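PDB 3BT5: DUF305 domain-containing protein from Deinococcus radiodurans R1, which is of unknown function but folds as a mostly helical bundle related by family to the ferritin-like proteins. Local coordinates for residues H23-A27 / M111-H115; L30-M34 / F107-M111; Q57-M61 / L137-I141; H115-V119 / Q145-I149. All coordinates share one frame; numbering follows the deposited sequence. Where two conformers were deposited one is given.

Contact 1 (H23-A27 / M111-H115); sequences HHAQA and MIRHH
Ala27 and Met111 are the closest backbone neighbours where the helix of His23-Ala27 runs antiparallel to that of Met111-His115, at 164° with the axes 10.7 Å apart. The contact is carried mainly by the imidazole of His114, which reaches across the gap with CG anti to its backbone N (chi1 168°). Its NE2 donates a hydrogen bond to the main-chain O of His23 at 2.8 Å, nearly straight and lying in the ring plane, although it meets the oxygen from above the carbonyl plane. The second ring nitrogen, ND1, shares a hydrogen bond of 3.0 Å with His115 ND1, so both nitrogens are held and the ring is kept from turning. The His23 ring slides past in the opposite direction, its CE1 3.6 Å above the His114 ring plane, over the centre; the two rings are tilted by 37°. Ala27 CB packs 3.9 Å from Met111 SD. A leucine in place of His114 would probably leave the His23 O without this donor and take the partner from His115 ND1. His23 NE2 is bound to Met84 O and Gln26 OE1 to Ala87 N, in the linking region before helix 89-97. Helix 41-68 covers His24 and Ala27, while helix 132-158 packs on Met111 and His115.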
# COMPACT_ATOMS: atom_id res chain seq x y z
N HIS A 23 -2.39 5.75 -0.59
CA HIS A 23 -1.19 4.90 -0.44
C HIS A 23 -1.53 3.46 -0.86
O HIS A 23 -0.82 2.83 -1.67
CB HIS A 23 -0.77 4.97 1.02
CG HIS A 23 0.66 4.59 1.27
ND1 HIS A 23 1.10 3.29 1.40
CD2 HIS A 23 1.75 5.38 1.44
CE1 HIS A 23 2.41 3.29 1.61
NE2 HIS A 23 2.82 4.55 1.65
N HIS A 24 -2.64 2.92 -0.34
CA HIS A 24 -3.05 1.58 -0.72
C HIS A 24 -3.32 1.49 -2.21
O HIS A 24 -3.02 0.45 -2.84
CB HIS A 24 -4.33 1.21 0.03
CG HIS A 24 -4.11 0.55 1.36
ND1 HIS A 24 -3.16 0.97 2.27
CD2 HIS A 24 -4.75 -0.49 1.93
CE1 HIS A 24 -3.22 0.19 3.34
NE2 HIS A 24 -4.18 -0.70 3.16
N ALA A 25 -3.93 2.52 -2.79
CA ALA A 25 -4.26 2.45 -4.21
C ALA A 25 -3.02 2.17 -5.05
O ALA A 25 -3.10 1.49 -6.09
CB ALA A 25 -4.94 3.71 -4.68
N GLN A 26 -1.87 2.70 -4.63
CA GLN A 26 -0.67 2.50 -5.44
C GLN A 26 -0.25 1.02 -5.48
O GLN A 26 0.38 0.58 -6.45
CB GLN A 26 0.50 3.35 -4.98
CG GLN A 26 1.66 3.22 -5.97
CD GLN A 26 2.87 3.98 -5.54
OE1 GLN A 26 3.50 3.65 -4.54
NE2 GLN A 26 3.25 4.95 -6.33
N ALA A 27 -0.55 0.28 -4.43
CA ALA A 27 -0.20 -1.15 -4.42
C ALA A 27 -0.82 -1.84 -5.64
O ALA A 27 -0.25 -2.77 -6.22
CB ALA A 27 -0.64 -1.83 -3.10
N MET A 111 7.45 -2.71 -3.35
CA MET A 111 6.31 -2.99 -2.48
C MET A 111 6.75 -3.11 -1.02
O MET A 111 6.01 -2.70 -0.13
CB MET A 111 5.58 -4.26 -2.93
CG MET A 111 4.24 -4.46 -2.22
SD MET A 111 2.91 -3.34 -2.79
CE MET A 111 2.54 -4.11 -4.37
N ILE A 112 7.94 -3.65 -0.77
CA ILE A 112 8.44 -3.65 0.60
C ILE A 112 8.59 -2.23 1.14
O ILE A 112 8.14 -1.95 2.25
CB ILE A 112 9.79 -4.43 0.72
CG1 ILE A 112 9.55 -5.93 0.53
CG2 ILE A 112 10.48 -4.11 2.06
CD1 ILE A 112 10.86 -6.70 0.21
N ARG A 113 9.20 -1.33 0.37
CA ARG A 113 9.40 0.02 0.86
C ARG A 113 8.05 0.71 1.07
O ARG A 113 7.84 1.45 2.05
CB ARG A 113 10.30 0.80 -0.11
CG ARG A 113 10.78 2.16 0.43
CD ARG A 113 11.53 2.94 -0.65
NE ARG A 113 10.66 3.24 -1.77
CZ ARG A 113 11.06 3.56 -3.01
NH1 ARG A 113 12.34 3.58 -3.35
NH2 ARG A 113 10.17 3.83 -3.90
N HIS A 114 7.14 0.47 0.15
CA HIS A 114 5.78 0.96 0.23
C HIS A 114 5.12 0.53 1.54
O HIS A 114 4.56 1.35 2.29
CB HIS A 114 5.04 0.45 -1.00
CG HIS A 114 3.57 0.61 -0.97
ND1 HIS A 114 2.74 -0.23 -0.27
CD2 HIS A 114 2.76 1.52 -1.59
CE1 HIS A 114 1.49 0.14 -0.44
NE2 HIS A 114 1.47 1.20 -1.24
N HIS A 115 5.21 -0.76 1.85
CA HIS A 115 4.59 -1.27 3.07
C HIS A 115 5.29 -0.74 4.33
O HIS A 115 4.64 -0.49 5.34
CB HIS A 115 4.66 -2.80 3.06
CG HIS A 115 3.58 -3.47 2.25
ND1 HIS A 115 2.96 -2.86 1.17
CD2 HIS A 115 2.99 -4.68 2.39
CE1 HIS A 115 2.02 -3.67 0.70
NE2 HIS A 115 2.03 -4.79 1.41

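Contact 2 (L30-M34 / F107-M111); sequences LAAPM and FLRLM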
# COMPACT_ATOMS: atom_id res chain seq x y z
N LEU A 30 1.29 -1.14 -8.69
CA LEU A 30 2.51 -1.93 -8.68
C LEU A 30 2.21 -3.39 -9.06
O LEU A 30 3.01 -4.04 -9.73
CB LEU A 30 3.17 -1.86 -7.30
CG LEU A 30 3.68 -0.50 -6.85
CD1 LEU A 30 4.11 -0.57 -5.39
CD2 LEU A 30 4.84 -0.06 -7.73
N ALA A 31 1.07 -3.91 -8.62
CA ALA A 31 0.76 -5.32 -8.89
C ALA A 31 0.38 -5.58 -10.36
O ALA A 31 0.64 -6.66 -10.90
CB ALA A 31 -0.35 -5.79 -7.97
N ALA A 32 -0.28 -4.61 -10.98
CA ALA A 32 -0.81 -4.80 -12.33
C ALA A 32 0.25 -5.29 -13.35
O ALA A 32 0.02 -6.29 -14.05
CB ALA A 32 -1.51 -3.54 -12.83
N PRO A 33 1.41 -4.62 -13.44
CA PRO A 33 2.41 -5.12 -14.40
C PRO A 33 2.94 -6.53 -14.10
O PRO A 33 3.37 -7.23 -15.02
CB PRO A 33 3.53 -4.06 -14.34
CG PRO A 33 3.25 -3.23 -13.16
CD PRO A 33 1.82 -3.35 -12.80
N MET A 34 2.90 -6.97 -12.85
CA MET A 34 3.30 -8.36 -12.55
C MET A 34 2.31 -9.35 -13.12
O MET A 34 2.69 -10.41 -13.65
CB MET A 34 3.46 -8.60 -11.05
CG MET A 34 4.61 -7.84 -10.44
SD MET A 34 6.24 -8.26 -11.18
CE MET A 34 6.46 -6.90 -12.35
N PHE A 107 9.62 -4.96 -8.31
CA PHE A 107 8.28 -5.02 -7.72
C PHE A 107 8.36 -5.32 -6.23
O PHE A 107 7.70 -4.66 -5.41
CB PHE A 107 7.42 -6.05 -8.45
CG PHE A 107 6.19 -6.44 -7.71
CD1 PHE A 107 5.09 -5.59 -7.69
CD2 PHE A 107 6.11 -7.67 -7.05
CE1 PHE A 107 3.94 -5.94 -7.02
CE2 PHE A 107 4.95 -8.02 -6.35
CZ PHE A 107 3.88 -7.14 -6.33
N LEU A 108 9.16 -6.32 -5.87
CA LEU A 108 9.28 -6.70 -4.47
C LEU A 108 9.95 -5.59 -3.66
O LEU A 108 9.47 -5.25 -2.58
CB LEU A 108 10.07 -8.01 -4.34
CG LEU A 108 9.32 -9.18 -4.98
CD1 LEU A 108 10.27 -10.39 -5.16
CD2 LEU A 108 8.11 -9.57 -4.14
N ARG A 109 11.04 -5.02 -4.18
CA ARG A 109 11.71 -3.94 -3.45
C ARG A 109 10.77 -2.74 -3.26
O ARG A 109 10.72 -2.16 -2.18
CB ARG A 109 12.99 -3.52 -4.16
CG ARG A 109 14.05 -4.59 -4.16
CD ARG A 109 15.32 -3.99 -4.67
NE ARG A 109 15.26 -3.82 -6.12
CZ ARG A 109 15.88 -4.63 -6.98
NH1 ARG A 109 15.78 -4.41 -8.28
NH2 ARG A 109 16.59 -5.65 -6.54
N LEU A 110 10.05 -2.36 -4.31
CA LEU A 110 9.16 -1.22 -4.21
C LEU A 110 8.02 -1.51 -3.28
O LEU A 110 7.63 -0.64 -2.51
CB LEU A 110 8.62 -0.83 -5.60
CG LEU A 110 9.67 -0.29 -6.59
CD1 LEU A 110 9.03 -0.14 -7.95
CD2 LEU A 110 10.23 1.07 -6.09
N MET A 111 7.45 -2.71 -3.35
CA MET A 111 6.31 -2.99 -2.48
C MET A 111 6.75 -3.11 -1.02
O MET A 111 6.01 -2.70 -0.13
CB MET A 111 5.58 -4.26 -2.93
CG MET A 111 4.24 -4.46 -2.22
SD MET A 111 2.91 -3.34 -2.79
CE MET A 111 2.54 -4.11 -4.37
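Leu30 meets three side chains of Phe107-Met111 at once. Its CB bond points at the partner helix, and CB lies 3.7 Å from Met111 CE, which the doubly bent methionine chain brings round to this side. Farther out the leucine forks: CD1 rests against the thioether of Met111, 4.0 Å from SD, while CD2 reaches Leu110 CD1 at 4.2 Å, the two leucines crossing at about a right angle. The carbonyl O of Leu30 comes within 3.3 Å of Phe107 CD1, approaching the ring obliquely. Ala31 follows with its backbone, CA standing 3.7 Å from Phe107 CE1. At Pro33 the helix is kinked, since the proline nitrogen makes no bond to the preceding turn. Beyond the kink, Met34 bends at both chi2 and chi3 and lays its CG over a face of the Phe107 ring, 3.6 Å from the centroid and 18° off the normal: a CH-pi contact. Met34 SD sits obliquely at 4.6 Å from the same centroid, adding a Met-aromatic contact. Phe107 is swung toward the methionine by its first torsion (chi1 164°), which sets CG opposite the backbone N. Ala47 of helix 41-68 touches both Met34 and Phe107, and Leu95 of helix 89-97 lies against Leu30. No hydrogen bond crosses here: this is apolar packing between two antiparallel helices of a four-helix bundle.

Contact 3 (Q57-M61 / L137-I141); sequences QMRQM and LARQI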
# COMPACT_ATOMS: atom_id res chain seq x y z
N GLN A 57 -8.95 -3.36 2.56
CA GLN A 57 -8.77 -2.22 3.44
C GLN A 57 -9.21 -0.90 2.79
O GLN A 57 -9.74 -0.02 3.48
CB GLN A 57 -7.32 -2.18 3.92
CG GLN A 57 -7.10 -3.29 4.95
CD GLN A 57 -5.66 -3.53 5.34
OE1 GLN A 57 -4.75 -2.82 4.90
NE2 GLN A 57 -5.44 -4.54 6.18
N MET A 58 -9.04 -0.77 1.48
CA MET A 58 -9.54 0.41 0.79
C MET A 58 -11.04 0.51 0.93
O MET A 58 -11.56 1.61 1.13
CB MET A 58 -9.16 0.37 -0.69
CG MET A 58 -7.66 0.53 -0.87
SD MET A 58 -7.16 0.29 -2.61
CE MET A 58 -7.76 1.81 -3.32
N ARG A 59 -11.77 -0.61 0.80
CA ARG A 59 -13.22 -0.52 0.94
C ARG A 59 -13.61 0.01 2.32
O ARG A 59 -14.60 0.77 2.47
CB ARG A 59 -13.85 -1.89 0.70
CG ARG A 59 -13.77 -2.34 -0.77
CD ARG A 59 -14.68 -3.52 -1.09
NE ARG A 59 -14.44 -4.68 -0.24
CZ ARG A 59 -13.49 -5.59 -0.45
NH1 ARG A 59 -12.66 -5.49 -1.49
NH2 ARG A 59 -13.37 -6.63 0.38
N GLN A 60 -12.89 -0.42 3.35
CA GLN A 60 -13.14 0.05 4.72
C GLN A 60 -12.86 1.54 4.84
O GLN A 60 -13.60 2.27 5.51
CB GLN A 60 -12.25 -0.69 5.72
CG GLN A 60 -12.53 -2.18 5.88
CD GLN A 60 -11.67 -2.79 6.96
OE1 GLN A 60 -11.63 -2.29 8.10
NE2 GLN A 60 -10.95 -3.85 6.62
N MET A 61 -11.76 1.99 4.24
CA MET A 61 -11.41 3.40 4.28
C MET A 61 -12.41 4.27 3.54
O MET A 61 -12.77 5.37 3.99
CB MET A 61 -10.02 3.59 3.69
CG MET A 61 -8.98 2.94 4.59
SD MET A 61 -7.31 3.37 4.13
CE MET A 61 -6.88 1.94 3.23
N LEU A 137 -8.76 -0.25 12.41
CA LEU A 137 -8.21 -0.20 11.04
C LEU A 137 -6.68 -0.12 11.07
O LEU A 137 -5.97 -0.83 10.34
CB LEU A 137 -8.75 1.03 10.32
CG LEU A 137 -8.08 1.35 8.98
CD1 LEU A 137 -8.46 0.28 7.96
CD2 LEU A 137 -8.46 2.76 8.48
N ALA A 138 -6.17 0.74 11.94
CA ALA A 138 -4.73 0.90 12.06
C ALA A 138 -4.05 -0.41 12.44
O ALA A 138 -3.01 -0.80 11.86
CB ALA A 138 -4.39 1.98 13.08
N ARG A 139 -4.59 -1.09 13.44
CA ARG A 139 -4.03 -2.38 13.82
C ARG A 139 -4.05 -3.37 12.65
O ARG A 139 -3.05 -4.07 12.39
CB ARG A 139 -4.77 -2.92 15.05
CG ARG A 139 -4.60 -2.00 16.25
CD ARG A 139 -5.09 -2.58 17.57
NE ARG A 139 -4.81 -1.67 18.67
CZ ARG A 139 -3.62 -1.56 19.28
NH1 ARG A 139 -2.61 -2.33 18.90
NH2 ARG A 139 -3.45 -0.69 20.27
N GLN A 140 -5.16 -3.43 11.92
CA GLN A 140 -5.26 -4.33 10.76
C GLN A 140 -4.22 -4.01 9.68
O GLN A 140 -3.61 -4.91 9.10
CB GLN A 140 -6.67 -4.33 10.15
CG GLN A 140 -7.73 -4.95 11.06
CD GLN A 140 -9.15 -4.59 10.63
OE1 GLN A 140 -9.37 -4.03 9.55
NE2 GLN A 140 -10.12 -4.91 11.49
N ILE A 141 -4.05 -2.73 9.40
CA ILE A 141 -3.06 -2.31 8.42
C ILE A 141 -1.66 -2.77 8.83
O ILE A 141 -0.94 -3.37 8.02
CB ILE A 141 -3.08 -0.78 8.22
CG1 ILE A 141 -4.37 -0.36 7.50
CG2 ILE A 141 -1.82 -0.30 7.48
CD1 ILE A 141 -4.61 1.15 7.50
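Gln57 and Ile141 are brought together by matching first torsions: Gln57 CG and Ile141 CG1 both stand anti to the carbonyl carbon (chi1 -74° for the glutamine), and the Gln57 chain then runs out extended. The setting is an antiparallel pair within the four-helix bundle, helix 41-68 against helix 132-158, crossing at -163° with the axes 11.5 Å apart. The CB of Gln57 points toward the partner helix. Its amide NE2 lies 3.5 Å from the main-chain O of Gln140; that oxygen is hydrogen-bonded to Thr144 OG1. OE1 takes a hydrogen bond from His24 NE2 of helix 11-37; the glutamine thus ties a third helix to this pair and satisfies a buried amide oxygen. With an alanine here, His24 NE2 is likely to lose its acceptor and the imidazole to be freer to turn. Nearer the surface, the extended side chains of Gln60 and Gln140 meet at about a right angle, their amide planes 61° apart. Deeper in, Leu137 swings its CG anti to the backbone N and crosses Met61 at about a right angle, CD2 touching Met61 CG at 3.9 Å. Met61 and Met58 also pack on His24. On the Ile141 side, Thr122 of helix 100-122 touches the isoleucine. Across the pair, Gln57 OE1 sits 3.6 Å from Ile141 CG1, its polar tip resting against a methylene.

Contact 4 (H115-V119 / Q145-I149); sequences HQGAV and QRGEI
Gln145 crosses to His115-Val119 with a chain bent at chi2. CB lies 3.5 Å from Val119 CG2. CG, still near that methyl, also comes to 4.0 Å from Ala118 CB. There the chain turns (chi2 -46°) and carries the amide across His115; CD lies 4.0 Å from Ala118 CB and equally far from His115 CD2. At the tip, NE2 stands over the centre of the His115 ring, 3.0 Å above its plane, with the amide and ring planes inclined at 46° to each other. Gln54 of helix 41-68 touches both residues of this pair.

Helices 100-122 and 132-158 are successive in the chain and form an antiparallel hairpin of the four-helix bundle; here their axes close to 9.6 Å, and His115 and Gln145 have the nearest CA atoms. The edge of the imidazole makes a different contact. His115 NE2 gives a hydrogen bond of 2.7 Å to the anti lone pair of Glu148 OE1, close to the ring plane, and the carboxylate is nearly coplanar with the ring. Glu148 OE2 is held in turn by Ser53 OG of helix 41-68, so this second-shell hydroxyl steadies the carboxylate that grips the histidine. Ile149 packs its CG1 at 3.5 Å from His115 CB, while its CD1 reaches on to Gln116 CG. At the outer margin, the CB bond of Arg146 points away from the partner helix, yet the end of its extended chain brings NH2 to 3.9 Å from Val119 CG1.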
# COMPACT_ATOMS: atom_id res chain seq x y z
N HIS A 115 5.21 -0.76 1.85
CA HIS A 115 4.59 -1.27 3.07
C HIS A 115 5.29 -0.74 4.33
O HIS A 115 4.64 -0.49 5.34
CB HIS A 115 4.66 -2.80 3.06
CG HIS A 115 3.58 -3.47 2.25
ND1 HIS A 115 2.96 -2.86 1.17
CD2 HIS A 115 2.99 -4.68 2.39
CE1 HIS A 115 2.02 -3.67 0.70
NE2 HIS A 115 2.03 -4.79 1.41
N GLN A 116 6.61 -0.59 4.28
CA GLN A 116 7.32 0.02 5.41
C GLN A 116 6.81 1.43 5.65
O GLN A 116 6.67 1.84 6.80
CB GLN A 116 8.84 -0.01 5.18
CG GLN A 116 9.39 -1.43 5.19
CD GLN A 116 10.81 -1.53 4.70
OE1 GLN A 116 11.24 -0.73 3.87
NE2 GLN A 116 11.54 -2.54 5.18
N GLY A 117 6.55 2.18 4.59
CA GLY A 117 6.02 3.54 4.79
C GLY A 117 4.62 3.50 5.39
O GLY A 117 4.31 4.30 6.28
N ALA A 118 3.79 2.56 4.94
CA ALA A 118 2.44 2.41 5.51
C ALA A 118 2.54 2.12 7.01
O ALA A 118 1.82 2.72 7.82
CB ALA A 118 1.63 1.32 4.79
N VAL A 119 3.43 1.21 7.40
CA VAL A 119 3.55 0.91 8.83
C VAL A 119 3.96 2.16 9.60
O VAL A 119 3.43 2.47 10.68
CB VAL A 119 4.54 -0.25 9.05
CG1 VAL A 119 4.85 -0.44 10.56
CG2 VAL A 119 3.95 -1.53 8.49
N GLN A 145 0.45 -5.47 6.69
CA GLN A 145 1.65 -4.97 5.99
C GLN A 145 2.84 -5.78 6.45
O GLN A 145 3.69 -6.13 5.62
CB GLN A 145 1.99 -3.51 6.36
CG GLN A 145 1.04 -2.42 6.07
CD GLN A 145 0.52 -2.55 4.72
OE1 GLN A 145 -0.58 -3.07 4.53
NE2 GLN A 145 1.31 -2.11 3.73
N ARG A 146 2.94 -6.03 7.75
CA ARG A 146 4.10 -6.73 8.27
C ARG A 146 4.13 -8.18 7.78
O ARG A 146 5.20 -8.70 7.49
CB ARG A 146 4.16 -6.63 9.80
CG ARG A 146 4.62 -5.25 10.31
CD ARG A 146 4.66 -5.15 11.85
NE ARG A 146 5.36 -3.94 12.29
CZ ARG A 146 5.28 -3.42 13.52
NH1 ARG A 146 4.49 -3.99 14.41
NH2 ARG A 146 5.95 -2.32 13.83
N GLY A 147 2.96 -8.83 7.70
CA GLY A 147 2.92 -10.18 7.14
C GLY A 147 3.41 -10.17 5.69
O GLY A 147 4.21 -11.01 5.29
N GLU A 148 2.91 -9.23 4.90
CA GLU A 148 3.29 -9.19 3.49
C GLU A 148 4.77 -8.85 3.29
O GLU A 148 5.41 -9.39 2.39
CB GLU A 148 2.37 -8.24 2.72
CG GLU A 148 0.95 -8.81 2.65
CD GLU A 148 -0.07 -7.92 1.96
OE1 GLU A 148 0.22 -6.74 1.62
OE2 GLU A 148 -1.20 -8.43 1.74
N ILE A 149 5.30 -7.93 4.10
CA ILE A 149 6.73 -7.64 4.04
C ILE A 149 7.54 -8.92 4.26
O ILE A 149 8.48 -9.21 3.53
CB ILE A 149 7.14 -6.58 5.09
CG1 ILE A 149 6.59 -5.21 4.68
CG2 ILE A 149 8.65 -6.53 5.25
CD1 ILE A 149 6.69 -4.21 5.82

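Contacts 1 and 2 join the same two helices, 11-37 and 100-122, and share Met111, yet differ in chemistry: contact 1, near the centre of the chain, is built on buried histidines, whereas contact 2, toward one end, is wholly apolar. Contact 4 pairs helix 100-122 with 132-158 and is only partly buried; through His115 it extends the polar core of contact 1 to a carboxylate. Contact 3 joins 41-68 to 132-158, with Gln57, Met61, Leu137 and Ile141 buried and Gln60 and Gln140 at its margin, and connects to contact 1 through His24 and Gln57. Contacts 2 and 3 lie on opposite sides of the chain's centre and do not touch, their centres about 20 Å apart.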